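Local coordinates for protein metalloregulator ScaR (Streptococcus gordonii, PDB 3HRS) that acts as a homodimeric, manganese-activated transcriptional repressor of the DtxR/MntR family and probably binds DNA in response to transition metal ions, at residues L189-V194 and E198-Q203; L141-A146 and I178-Y183; Y88-I93 and D159-L164; F81-L86 and A121-G126. One frame throughout, in Å; residues are numbered along the deposited sequence.

Contact 1. Residues L189-V194 and E198-Q203; sequences LYSLEV and EIQLAQ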
loop_
_atom_site.group_PDB
_atom_site.type_symbol
_atom_site.label_atom_id
_atom_site.label_comp_id
_atom_site.label_asym_id
_atom_site.label_seq_id
_atom_site.Cartn_x
_atom_site.Cartn_y
_atom_site.Cartn_z
ATOM N N LEU A 189 13.610 22.815 33.643
ATOM C CA LEU A 189 14.184 22.395 32.369
ATOM C C LEU A 189 15.098 21.181 32.465
ATOM O O LEU A 189 15.602 20.829 33.533
ATOM C CB LEU A 189 14.951 23.545 31.715
ATOM C CG LEU A 189 14.163 24.838 31.528
ATOM C CD1 LEU A 189 15.043 25.891 30.866
ATOM C CD2 LEU A 189 12.885 24.586 30.723
ATOM N N TYR A 190 15.298 20.540 31.321
ATOM C CA TYR A 190 16.286 19.488 31.201
ATOM C C TYR A 190 17.413 19.995 30.318
ATOM O O TYR A 190 17.180 20.571 29.255
ATOM C CB TYR A 190 15.654 18.220 30.626
ATOM C CG TYR A 190 14.613 17.609 31.538
ATOM C CD1 TYR A 190 14.912 16.502 32.327
ATOM C CD2 TYR A 190 13.338 18.146 31.619
ATOM C CE1 TYR A 190 13.963 15.947 33.171
ATOM C CE2 TYR A 190 12.381 17.596 32.449
ATOM C CZ TYR A 190 12.697 16.499 33.226
ATOM O OH TYR A 190 11.738 15.964 34.062
ATOM N N SER A 191 18.641 19.795 30.776
ATOM C CA SER A 191 19.807 20.261 30.047
ATOM C C SER A 191 20.472 19.109 29.299
ATOM O O SER A 191 20.750 18.054 29.872
ATOM C CB SER A 191 20.795 20.924 31.012
ATOM O OG SER A 191 20.121 21.774 31.929
ATOM N N LEU A 192 20.720 19.309 28.012
ATOM C CA LEU A 192 21.362 18.276 27.212
ATOM C C LEU A 192 22.545 18.834 26.440
ATOM O O LEU A 192 22.574 20.016 26.097
ATOM C CB LEU A 192 20.362 17.632 26.237
ATOM C CG LEU A 192 19.271 16.764 26.869
ATOM C CD1 LEU A 192 18.230 16.329 25.845
ATOM C CD2 LEU A 192 19.880 15.563 27.561
ATOM N N GLU A 193 23.507 17.960 26.159
ATOM C CA GLU A 193 24.675 18.304 25.363
ATOM C C GLU A 193 24.686 17.484 24.074
ATOM O O GLU A 193 25.253 16.388 24.017
ATOM C CB GLU A 193 25.946 18.041 26.171
ATOM C CG GLU A 193 27.200 18.688 25.619
ATOM C CD GLU A 193 27.305 20.137 26.012
ATOM O OE1 GLU A 193 28.383 20.732 25.790
ATOM O OE2 GLU A 193 26.312 20.680 26.547
ATOM N N VAL A 194 24.046 18.026 23.043
ATOM C CA VAL A 194 23.927 17.337 21.762
ATOM C C VAL A 194 24.837 17.969 20.722
ATOM O O VAL A 194 24.541 19.041 20.192
ATOM C CB VAL A 194 22.471 17.343 21.241
ATOM C CG1 VAL A 194 21.887 18.750 21.278
ATOM C CG2 VAL A 194 22.406 16.772 19.836
ATOM N N GLU A 198 24.686 23.178 23.804
ATOM C CA GLU A 198 23.720 23.098 24.894
ATOM C C GLU A 198 22.309 23.314 24.371
ATOM O O GLU A 198 22.105 24.000 23.369
ATOM C CB GLU A 198 24.050 24.114 25.988
ATOM C CG GLU A 198 23.404 23.821 27.335
ATOM C CD GLU A 198 24.047 24.609 28.473
ATOM O OE1 GLU A 198 23.863 24.228 29.649
ATOM O OE2 GLU A 198 24.745 25.609 28.193
ATOM N N ILE A 199 21.336 22.723 25.053
ATOM C CA ILE A 199 19.960 22.778 24.602
ATOM C C ILE A 199 19.034 22.490 25.784
ATOM O O ILE A 199 19.356 21.670 26.645
ATOM C CB ILE A 199 19.746 21.766 23.466
ATOM C CG1 ILE A 199 18.474 22.088 22.682
ATOM C CG2 ILE A 199 19.722 20.346 24.012
ATOM C CD1 ILE A 199 18.284 21.221 21.457
ATOM N N GLN A 200 17.892 23.173 25.835
ATOM C CA GLN A 200 16.984 23.037 26.973
ATOM C C GLN A 200 15.605 22.490 26.581
ATOM O O GLN A 200 14.891 23.103 25.788
ATOM C CB GLN A 200 16.810 24.393 27.656
ATOM C CG GLN A 200 17.994 25.341 27.496
ATOM C CD GLN A 200 19.133 25.017 28.435
ATOM O OE1 GLN A 200 18.917 24.517 29.542
ATOM N NE2 GLN A 200 20.359 25.305 28.001
ATOM N N LEU A 201 15.218 21.344 27.134
ATOM C CA LEU A 201 13.892 20.796 26.847
ATOM C C LEU A 201 12.952 20.992 28.024
ATOM O O LEU A 201 13.354 20.922 29.187
ATOM C CB LEU A 201 13.940 19.300 26.528
ATOM C CG LEU A 201 15.052 18.607 25.745
ATOM C CD1 LEU A 201 14.752 17.106 25.734
ATOM C CD2 LEU A 201 15.194 19.158 24.326
ATOM N N ALA A 202 11.686 21.221 27.709
ATOM C CA ALA A 202 10.653 21.282 28.722
ATOM C C ALA A 202 10.229 19.875 29.131
ATOM O O ALA A 202 10.589 18.890 28.489
ATOM C CB ALA A 202 9.460 22.065 28.203
ATOM N N GLN A 203 9.455 19.788 30.202
ATOM C CA GLN A 203 8.948 18.508 30.676
ATOM C C GLN A 203 8.171 17.721 29.605
ATOM O O GLN A 203 8.429 16.542 29.396
ATOM C CB GLN A 203 8.090 18.712 31.930
ATOM C CG GLN A 203 7.702 17.427 32.653
ATOM C CD GLN A 203 6.494 16.736 32.038
ATOM O OE1 GLN A 203 5.734 17.337 31.276
ATOM N NE2 GLN A 203 6.311 15.463 32.376
#
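Tyr190 and Leu201 form an antiparallel hydrogen-bonded pair, with Tyr190 N to Leu201 O at 2.9 Å and Leu201 N to Tyr190 O at 3.0 Å, both bonds in the plane of the accepting carbonyl. At the next such pair Leu192 N reaches Ile199 O almost along its C=O axis, but the return bond from Ile199 N to Leu192 O (3.2 Å) is weak, bent to 127° at the hydrogen. This is a beta hairpin of the FeoA domain, a fold of the SH3 class. One face is apolar. Leu192 sets CG beside its backbone N (chi1 -69°), which carries CD1 onto Leu201 CD1 at 3.6 Å; lower down, Leu192 CB meets Ile199 CG2 at 3.6 Å. Ile199 turns CG1 anti to its N (chi1 -162°), leaving CG2 between N and carbonyl carbon, where Val194 CG1 also touches it at 3.8 Å. The Tyr190 ring receives Leu201 O in its plane, at the edge, 3.7 Å from CD2, and meets Tyr183 edge-to-face. Gln203 sends its NE2 to Glu144 OE2. The face of Ser191, Glu193, Glu198 and Gln200 is polar, though the Leu189 side chain crosses that of Gln200 at about a right angle, its CD1 resting near Gln200 CB. Glu193 bends at chi2 to lay OE2 beside the Glu198 backbone, whereas Glu198 stays extended; Glu193 OE2 and Glu198 OE1 stand 5.3 Å apart. The hairpin is thus amphipathic: Leu192 and Leu201 pack against Leu143, while the two carboxylates, if ionised, would repel mildly, an effect that Arg179 beside Glu193 may temper.

Contact 2. Residues L141-A146 and I178-Y183; sequences LTLEEA and IRFLGY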
loop_
_atom_site.group_PDB
_atom_site.type_symbol
_atom_site.label_atom_id
_atom_site.label_comp_id
_atom_site.label_asym_id
_atom_site.label_seq_id
_atom_site.Cartn_x
_atom_site.Cartn_y
_atom_site.Cartn_z
ATOM N N LEU A 141 12.878 3.637 29.336
ATOM C CA LEU A 141 13.407 4.721 30.174
ATOM C C LEU A 141 13.358 6.103 29.507
ATOM O O LEU A 141 14.117 6.400 28.579
ATOM C CB LEU A 141 14.820 4.381 30.659
ATOM C CG LEU A 141 15.509 5.262 31.716
ATOM C CD1 LEU A 141 16.537 6.213 31.106
ATOM C CD2 LEU A 141 14.509 6.027 32.572
ATOM N N THR A 142 12.452 6.945 30.000
ATOM C CA THR A 142 12.230 8.279 29.436
ATOM C C THR A 142 13.214 9.300 30.016
ATOM O O THR A 142 13.783 9.083 31.080
ATOM C CB THR A 142 10.754 8.742 29.627
ATOM O OG1 THR A 142 10.525 9.955 28.903
ATOM C CG2 THR A 142 10.444 8.995 31.075
ATOM N N LEU A 143 13.429 10.406 29.312
ATOM C CA LEU A 143 14.396 11.387 29.776
ATOM C C LEU A 143 13.975 11.921 31.142
ATOM O O LEU A 143 14.790 12.007 32.066
ATOM C CB LEU A 143 14.551 12.541 28.782
ATOM C CG LEU A 143 15.624 13.591 29.133
ATOM C CD1 LEU A 143 17.001 12.942 29.242
ATOM C CD2 LEU A 143 15.662 14.788 28.160
ATOM N N GLU A 144 12.703 12.274 31.277
ATOM C CA GLU A 144 12.248 12.865 32.526
ATOM C C GLU A 144 12.456 11.931 33.722
ATOM O O GLU A 144 12.807 12.389 34.816
ATOM C CB GLU A 144 10.792 13.327 32.444
ATOM C CG GLU A 144 9.776 12.324 32.952
ATOM C CD GLU A 144 8.445 12.978 33.264
ATOM O OE1 GLU A 144 7.398 12.461 32.812
ATOM O OE2 GLU A 144 8.450 14.023 33.947
ATOM N N GLU A 145 12.250 10.632 33.524
ATOM C CA GLU A 145 12.474 9.694 34.614
ATOM C C GLU A 145 13.879 9.090 34.558
ATOM O O GLU A 145 14.085 7.924 34.888
ATOM C CB GLU A 145 11.370 8.626 34.685
ATOM C CG GLU A 145 11.398 7.561 33.601
ATOM C CD GLU A 145 10.030 6.917 33.371
ATOM O OE1 GLU A 145 9.831 6.288 32.305
ATOM O OE2 GLU A 145 9.151 7.048 34.252
ATOM N N ALA A 146 14.846 9.908 34.153
ATOM C CA ALA A 146 16.240 9.485 34.111
ATOM C C ALA A 146 16.984 9.990 35.342
ATOM O O ALA A 146 17.120 11.203 35.543
ATOM C CB ALA A 146 16.909 9.983 32.840
ATOM N N ILE A 178 24.158 11.609 23.931
ATOM C CA ILE A 178 23.474 12.680 24.625
ATOM C C ILE A 178 24.047 12.818 26.024
ATOM O O ILE A 178 24.140 11.831 26.755
ATOM C CB ILE A 178 21.953 12.371 24.683
ATOM C CG1 ILE A 178 21.264 12.886 23.418
ATOM C CG2 ILE A 178 21.298 12.965 25.903
ATOM C CD1 ILE A 178 21.709 14.275 23.022
ATOM N N ARG A 179 24.466 14.032 26.384
ATOM C CA ARG A 179 24.882 14.304 27.748
ATOM C C ARG A 179 23.739 14.951 28.520
ATOM O O ARG A 179 23.350 16.087 28.235
ATOM C CB ARG A 179 26.088 15.237 27.781
ATOM C CG ARG A 179 27.416 14.665 27.291
ATOM C CD ARG A 179 28.515 15.724 27.501
ATOM N NE ARG A 179 29.819 15.344 26.960
ATOM C CZ ARG A 179 30.803 16.206 26.716
ATOM N NH1 ARG A 179 30.626 17.501 26.954
ATOM N NH2 ARG A 179 31.962 15.778 26.225
ATOM N N PHE A 180 23.204 14.220 29.494
ATOM C CA PHE A 180 22.195 14.743 30.406
ATOM C C PHE A 180 22.876 15.547 31.503
ATOM O O PHE A 180 23.765 15.034 32.179
ATOM C CB PHE A 180 21.431 13.587 31.047
ATOM C CG PHE A 180 20.260 14.018 31.890
ATOM C CD1 PHE A 180 19.536 15.158 31.577
ATOM C CD2 PHE A 180 19.858 13.257 32.975
ATOM C CE1 PHE A 180 18.444 15.541 32.342
ATOM C CE2 PHE A 180 18.767 13.636 33.747
ATOM C CZ PHE A 180 18.061 14.777 33.428
ATOM N N LEU A 181 22.467 16.801 31.686
ATOM C CA LEU A 181 23.039 17.635 32.746
ATOM C C LEU A 181 22.092 17.753 33.932
ATOM O O LEU A 181 22.299 18.576 34.813
ATOM C CB LEU A 181 23.387 19.026 32.218
ATOM C CG LEU A 181 24.259 19.020 30.966
ATOM C CD1 LEU A 181 24.326 20.405 30.342
ATOM C CD2 LEU A 181 25.646 18.495 31.299
ATOM N N GLY A 182 21.045 16.934 33.940
ATOM C CA GLY A 182 20.106 16.900 35.046
ATOM C C GLY A 182 18.923 17.834 34.889
ATOM O O GLY A 182 18.926 18.754 34.070
ATOM N N TYR A 183 17.890 17.576 35.677
ATOM C CA TYR A 183 16.772 18.494 35.792
ATOM C C TYR A 183 17.186 19.650 36.707
ATOM O O TYR A 183 17.636 19.417 37.827
ATOM C CB TYR A 183 15.579 17.754 36.399
ATOM C CG TYR A 183 14.285 18.533 36.424
ATOM C CD1 TYR A 183 13.333 18.353 35.435
ATOM C CD2 TYR A 183 14.008 19.434 37.440
ATOM C CE1 TYR A 183 12.141 19.052 35.451
ATOM C CE2 TYR A 183 12.818 20.141 37.465
ATOM C CZ TYR A 183 11.888 19.943 36.468
ATOM O OH TYR A 183 10.700 20.638 36.479
#
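Phe180 drives its ring from strand 177-184 against Leu143 and Ala146, the two ends of a type I beta turn that leads into the sheet of the SH3-like FeoA domain. The turn is closed by Ala146 N to Leu143 O at 3.0 Å. From CB, which points toward the turn, Phe180 holds CG anti to its backbone N (chi1 -173°), which lays the ring between Leu143 and the backbone N of Gly182 further along its own strand. CG lies about as close to the Leu143 CD1 methyl as CE1 does, while CD1 of Phe180 is the nearest ring atom, 4.1 Å from Leu143 CD1. The approach is a CH-pi contact over the face, Leu143 CD1 standing 4.3 Å from the ring centroid and 17° off the ring normal, while Gly182 N lies above the opposite face, 3.3 Å from the plane and offset toward the rim. On the other flank CD2 and CE2 look to the turn's last residue, with Ala146 CB 4.2 Å from Phe180 CE2. Tyr152 of strand 150-157 adds to this packing. Beside that methyl contact, Ala146 O sits at the ring edge, near its plane, farther from CZ at the tip but 3.4 Å from Phe180 CE2.

Contact 3. Residues Y88-I93 and D159-L164; sequences YTTEEI and DNFDLL. With SO4 (sulfate ion), chain C; SO4 (sulfate ion), chain D.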
loop_
_atom_site.group_PDB
_atom_site.type_symbol
_atom_site.label_atom_id
_atom_site.label_comp_id
_atom_site.label_asym_id
_atom_site.label_seq_id
_atom_site.Cartn_x
_atom_site.Cartn_y
_atom_site.Cartn_z
ATOM N N TYR A 88 11.499 7.586 1.923
ATOM C CA TYR A 88 10.561 8.602 2.419
ATOM C C TYR A 88 11.165 9.549 3.457
ATOM O O TYR A 88 12.015 9.157 4.266
ATOM C CB TYR A 88 9.288 7.946 2.991
ATOM C CG TYR A 88 8.184 7.718 1.955
ATOM C CD1 TYR A 88 8.389 6.902 0.860
ATOM C CD2 TYR A 88 6.955 8.328 2.079
ATOM C CE1 TYR A 88 7.420 6.715 -0.071
ATOM C CE2 TYR A 88 5.970 8.135 1.145
ATOM C CZ TYR A 88 6.204 7.328 0.078
ATOM O OH TYR A 88 5.212 7.124 -0.857
ATOM N N THR A 89 10.726 10.803 3.420
ATOM C CA THR A 89 11.126 11.782 4.421
ATOM C C THR A 89 10.027 11.918 5.433
ATOM O O THR A 89 8.859 11.668 5.146
ATOM C CB THR A 89 11.301 13.200 3.849
ATOM O OG1 THR A 89 10.025 13.703 3.427
ATOM C CG2 THR A 89 12.285 13.221 2.678
ATOM N N THR A 90 10.413 12.352 6.617
ATOM C CA THR A 90 9.476 12.630 7.670
ATOM C C THR A 90 8.180 13.271 7.189
ATOM O O THR A 90 7.076 12.831 7.563
ATOM C CB THR A 90 10.137 13.486 8.730
ATOM O OG1 THR A 90 11.080 12.668 9.438
ATOM C CG2 THR A 90 9.102 14.012 9.700
ATOM N N GLU A 91 8.304 14.300 6.366
ATOM C CA GLU A 91 7.120 14.973 5.842
ATOM C C GLU A 91 6.312 14.044 4.937
ATOM O O GLU A 91 5.099 13.938 5.062
ATOM C CB GLU A 91 7.509 16.245 5.088
ATOM C CG GLU A 91 6.390 17.278 5.016
ATOM C CD GLU A 91 6.868 18.619 4.482
ATOM O OE1 GLU A 91 7.179 18.702 3.270
ATOM O OE2 GLU A 91 6.930 19.591 5.272
ATOM N N GLU A 92 6.996 13.369 4.025
ATOM C CA GLU A 92 6.335 12.427 3.138
ATOM C C GLU A 92 5.566 11.391 3.956
ATOM O O GLU A 92 4.399 11.087 3.677
ATOM C CB GLU A 92 7.357 11.759 2.209
ATOM C CG GLU A 92 7.952 12.726 1.183
ATOM C CD GLU A 92 9.221 12.216 0.516
ATOM O OE1 GLU A 92 9.567 12.731 -0.570
ATOM O OE2 GLU A 92 9.881 11.313 1.069
ATOM N N ILE A 93 6.218 10.855 4.974
ATOM C CA ILE A 93 5.597 9.827 5.796
ATOM C C ILE A 93 4.354 10.356 6.483
ATOM O O ILE A 93 3.329 9.689 6.528
ATOM C CB ILE A 93 6.567 9.280 6.832
ATOM C CG1 ILE A 93 7.527 8.309 6.145
ATOM C CG2 ILE A 93 5.813 8.568 7.915
ATOM C CD1 ILE A 93 8.594 7.757 7.051
ATOM N N ASP A 159 6.553 8.789 17.691
ATOM C CA ASP A 159 6.395 8.999 16.256
ATOM C C ASP A 159 5.890 10.396 15.861
ATOM O O ASP A 159 6.154 10.858 14.761
ATOM C CB ASP A 159 5.472 7.925 15.680
ATOM C CG ASP A 159 6.081 7.243 14.491
ATOM O OD1 ASP A 159 6.989 7.851 13.889
ATOM O OD2 ASP A 159 5.689 6.103 14.174
ATOM N N ASN A 160 5.151 11.043 16.756
ATOM C CA ASN A 160 4.613 12.396 16.565
ATOM C C ASN A 160 5.335 13.359 15.559
ATOM O O ASN A 160 6.501 13.763 15.749
ATOM C CB ASN A 160 4.475 13.047 17.946
ATOM C CG ASN A 160 3.704 14.341 17.908
ATOM O OD1 ASN A 160 2.923 14.587 16.986
ATOM N ND2 ASN A 160 3.915 15.183 18.918
ATOM N N PHE A 161 4.614 13.756 14.512
ATOM C CA PHE A 161 5.184 14.564 13.437
ATOM C C PHE A 161 5.696 15.922 13.911
ATOM O O PHE A 161 6.635 16.498 13.326
ATOM C CB PHE A 161 4.168 14.762 12.298
ATOM C CG PHE A 161 4.610 15.768 11.267
ATOM C CD1 PHE A 161 5.785 15.584 10.560
ATOM C CD2 PHE A 161 3.860 16.903 11.019
ATOM C CE1 PHE A 161 6.204 16.517 9.623
ATOM C CE2 PHE A 161 4.272 17.833 10.087
ATOM C CZ PHE A 161 5.448 17.640 9.387
ATOM N N ASP A 162 5.062 16.450 14.950
ATOM C CA ASP A 162 5.484 17.738 15.460
ATOM C C ASP A 162 6.732 17.536 16.301
ATOM O O ASP A 162 7.673 18.328 16.246
ATOM C CB ASP A 162 4.362 18.411 16.248
ATOM C CG ASP A 162 3.404 19.183 15.350
ATOM O OD1 ASP A 162 2.367 19.664 15.862
ATOM O OD2 ASP A 162 3.693 19.308 14.135
ATOM N N LEU A 163 6.752 16.445 17.051
ATOM C CA LEU A 163 7.918 16.120 17.848
ATOM C C LEU A 163 9.105 15.874 16.940
ATOM O O LEU A 163 10.177 16.423 17.179
ATOM C CB LEU A 163 7.655 14.896 18.714
ATOM C CG LEU A 163 8.814 14.436 19.581
ATOM C CD1 LEU A 163 9.150 15.526 20.550
ATOM C CD2 LEU A 163 8.454 13.153 20.324
ATOM N N LEU A 164 8.922 15.059 15.898
ATOM C CA LEU A 164 10.031 14.772 15.003
ATOM C C LEU A 164 10.587 16.077 14.459
ATOM O O LEU A 164 11.803 16.311 14.491
ATOM C CB LEU A 164 9.618 13.844 13.863
ATOM C CG LEU A 164 9.832 12.327 13.995
ATOM C CD1 LEU A 164 9.990 11.848 15.417
ATOM C CD2 LEU A 164 8.676 11.593 13.370
HETATM S S SO4 C . 5.208 5.854 19.452
HETATM O O1 SO4 C . 6.613 5.732 19.864
HETATM O O2 SO4 C . 4.383 5.256 20.497
HETATM O O3 SO4 C . 4.816 7.262 19.292
HETATM O O4 SO4 C . 5.007 5.134 18.183
HETATM S S SO4 D . 1.156 12.353 13.500
HETATM O O1 SO4 D . 0.047 12.246 12.555
HETATM O O2 SO4 D . 2.398 12.412 12.733
HETATM O O3 SO4 D . 0.973 13.550 14.323
HETATM O O4 SO4 D . 1.194 11.174 14.366
#
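Thr90 and Phe161, each the first residue of its helix, bring the N-terminal ends of helices 90-101 and 161-168 together, their CA atoms 7.4 Å apart. Both ends are capped. Thr89 and Glu92 form a capping box, in which Glu92 N donates to Thr89 OG1 at 3.1 Å and the Thr89 N-H approaches Glu92 OE2 in return, from the anti side and out of the carboxylate plane; at the other helix, Asn160 OD1 holds Asp162 N only weakly. Thr90 keeps CG2 anti to its backbone N (chi1 -72° for OG1), and that methyl comes in the plane of the Phe161 ring, at its edge, 3.8 Å from both Phe161 CD1 and CE1. The same Thr90 CG2 reaches Leu164 CB at 4.2 Å, while its OG1 hydrogen-bonds to Glu168. This is a join between domains: 88-93 belongs to the metal-binding and dimerisation domain, 159-164 to the FeoA domain. Phe161 CE1 lies 4.2 Å from Glu91 CA, and the ring stacks with His94. Two sulfates, probably from the crystallisation liquor, sit by backbone N-H groups: Asp159 N gives one a bond of 2.8 Å to its O3, whereas Phe161 N meets O2 of the other weakly at 3.1 Å. Asp159 is a zinc ligand in another structure of this protein; in this metal-free chain its OD2 hydrogen-bonds to His75 NE2.

Contact 4. Residues F81-L86 and A121-G126; sequences FLVHHL and ACPHGG
Pro123 of the type I beta turn Cys122-Gly125 leans on Val83 and His84, near the C-terminal end of helix 62-84, so that the loop carrying two zinc ligands rests on the long helix of the metal-binding and dimerisation domain. The apolar part is a single point of packing. Pro123 CG fits against the fork of Val83, 3.8 Å from Val83 CG1 and 4.2 Å from Val83 CG2, the two side chains running antiparallel past each other, with Val83 CA and Pro123 CA 8.1 Å apart. On the same helix, Phe81 turns to the dimer interface, where its ring meets Phe81 of the second subunit. A looser touch involves the imidazole: with CG anti to its carbonyl carbon (chi1 -71°), His84 brings its ring round until NE2 is 4.2 Å from Pro123 CG, which lies oblique to the ring. Pro123 also packs on Glu79, one helical turn before Val83. The metal site lies next to this packing, unoccupied in this chain. Cys122, His124, Glu79 and Asp159 are zinc ligands seen in another structure of this protein; here the His124 side chain rests on Glu79 and Asp159. Backbone bonds give the loop its shape: Gly125 N donates to Cys122 O at 2.9 Å to close the turn, and Cys122 N reaches forward to Gly126 O at 2.8 Å.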
loop_
_atom_site.group_PDB
_atom_site.type_symbol
_atom_site.label_atom_id
_atom_site.label_comp_id
_atom_site.label_asym_id
_atom_site.label_seq_id
_atom_site.Cartn_x
_atom_site.Cartn_y
_atom_site.Cartn_z
ATOM N N PHE A 81 9.376 0.143 5.981
ATOM C CA PHE A 81 9.399 -0.023 4.532
ATOM C C PHE A 81 9.560 1.331 3.834
ATOM O O PHE A 81 10.404 1.478 2.981
ATOM C CB PHE A 81 8.161 -0.782 4.014
ATOM C CG PHE A 81 8.033 -0.802 2.504
ATOM C CD1 PHE A 81 8.818 -1.649 1.735
ATOM C CD2 PHE A 81 7.101 0.010 1.857
ATOM C CE1 PHE A 81 8.676 -1.686 0.336
ATOM C CE2 PHE A 81 6.945 -0.024 0.460
ATOM C CZ PHE A 81 7.730 -0.868 -0.300
ATOM N N LEU A 82 8.751 2.314 4.205
ATOM C CA LEU A 82 8.747 3.592 3.513
ATOM C C LEU A 82 10.082 4.306 3.558
ATOM O O LEU A 82 10.549 4.835 2.531
ATOM C CB LEU A 82 7.651 4.510 4.044
ATOM C CG LEU A 82 6.269 3.933 3.722
ATOM C CD1 LEU A 82 5.195 4.973 3.970
ATOM C CD2 LEU A 82 6.238 3.429 2.275
ATOM N N VAL A 83 10.709 4.331 4.731
ATOM C CA VAL A 83 11.950 5.080 4.827
ATOM C C VAL A 83 13.152 4.316 4.290
ATOM O O VAL A 83 13.931 4.874 3.521
ATOM C CB VAL A 83 12.203 5.717 6.219
ATOM C CG1 VAL A 83 11.187 5.254 7.223
ATOM C CG2 VAL A 83 13.634 5.461 6.691
ATOM N N HIS A 84 13.297 3.049 4.643
ATOM C CA HIS A 84 14.417 2.261 4.109
ATOM C C HIS A 84 14.358 1.835 2.635
ATOM O O HIS A 84 15.383 1.739 1.951
ATOM C CB HIS A 84 14.662 1.053 4.969
ATOM C CG HIS A 84 15.243 1.394 6.296
ATOM N ND1 HIS A 84 15.820 0.455 7.126
ATOM C CD2 HIS A 84 15.356 2.585 6.935
ATOM C CE1 HIS A 84 16.264 1.045 8.219
ATOM N NE2 HIS A 84 15.992 2.339 8.128
ATOM N N HIS A 85 13.179 1.556 2.134
ATOM C CA HIS A 85 13.113 1.011 0.785
ATOM C C HIS A 85 12.821 2.127 -0.174
ATOM O O HIS A 85 13.443 2.185 -1.226
ATOM C CB HIS A 85 12.078 -0.124 0.673
ATOM C CG HIS A 85 12.574 -1.424 1.216
ATOM N ND1 HIS A 85 12.369 -2.632 0.576
ATOM C CD2 HIS A 85 13.293 -1.705 2.330
ATOM C CE1 HIS A 85 12.933 -3.603 1.278
ATOM N NE2 HIS A 85 13.500 -3.068 2.347
ATOM N N LEU A 86 11.915 3.033 0.198
ATOM C CA LEU A 86 11.475 4.081 -0.728
ATOM C C LEU A 86 12.077 5.457 -0.453
ATOM O O LEU A 86 11.724 6.429 -1.109
ATOM C CB LEU A 86 9.952 4.168 -0.734
ATOM C CG LEU A 86 9.239 2.826 -0.988
ATOM C CD1 LEU A 86 7.751 3.048 -1.259
ATOM C CD2 LEU A 86 9.885 2.076 -2.155
ATOM N N ALA A 121 12.772 -3.539 15.094
ATOM C CA ALA A 121 12.548 -2.145 15.462
ATOM C C ALA A 121 12.414 -1.219 14.256
ATOM O O ALA A 121 13.124 -1.403 13.267
ATOM C CB ALA A 121 13.680 -1.671 16.341
ATOM N N CYS A 122 11.507 -0.234 14.338
ATOM C CA CYS A 122 11.379 0.781 13.286
ATOM C C CYS A 122 12.455 1.875 13.479
ATOM O O CYS A 122 13.113 1.933 14.527
ATOM C CB CYS A 122 9.993 1.412 13.279
ATOM S SG CYS A 122 9.600 2.403 14.736
ATOM N N PRO A 123 12.636 2.753 12.476
ATOM C CA PRO A 123 13.754 3.710 12.577
ATOM C C PRO A 123 13.708 4.635 13.810
ATOM O O PRO A 123 14.743 5.206 14.142
ATOM C CB PRO A 123 13.656 4.532 11.276
ATOM C CG PRO A 123 12.757 3.720 10.365
ATOM C CD PRO A 123 11.808 2.997 11.282
ATOM N N HIS A 124 12.573 4.783 14.488
ATOM C CA HIS A 124 12.575 5.631 15.681
ATOM C C HIS A 124 12.759 4.879 16.980
ATOM O O HIS A 124 12.494 5.430 18.050
ATOM C CB HIS A 124 11.326 6.484 15.764
ATOM C CG HIS A 124 11.213 7.471 14.656
ATOM N ND1 HIS A 124 10.209 7.419 13.713
ATOM C CD2 HIS A 124 11.989 8.530 14.327
ATOM C CE1 HIS A 124 10.361 8.416 12.861
ATOM N NE2 HIS A 124 11.430 9.107 13.214
ATOM N N GLY A 125 13.201 3.628 16.894
ATOM C CA GLY A 125 13.539 2.864 18.080
ATOM C C GLY A 125 12.357 2.123 18.681
ATOM O O GLY A 125 12.498 1.297 19.608
ATOM N N GLY A 126 11.174 2.437 18.162
ATOM C CA GLY A 126 9.993 1.680 18.510
ATOM C C GLY A 126 10.220 0.225 18.158
ATOM O O GLY A 126 10.694 -0.113 17.043
#

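Contacts 1 and 2 belong to one sheet of the FeoA domain, their centres about 9 Å apart, and neighbouring strands knit them together, Leu181 N lying 2.8 Å from Ser191 O. Contacts 3 and 4, centres about 11 Å apart, flank the metal site, empty in this chain: contact 3 supplies Asp159 and contact 4 Cys122 and His124, and Glu79 of helix 62-84 is the fourth recorded zinc ligand. They touch where Leu164 CD2 meets His124 CE1 and Ile93 CD1 meets Val83 CG1, both at 3.6 Å. Contact 3 alone joins the metal-binding and dimerisation domain to the FeoA domain; its nearest atoms lie about 8 Å from contact 1, which like contact 2 is away from the metal site.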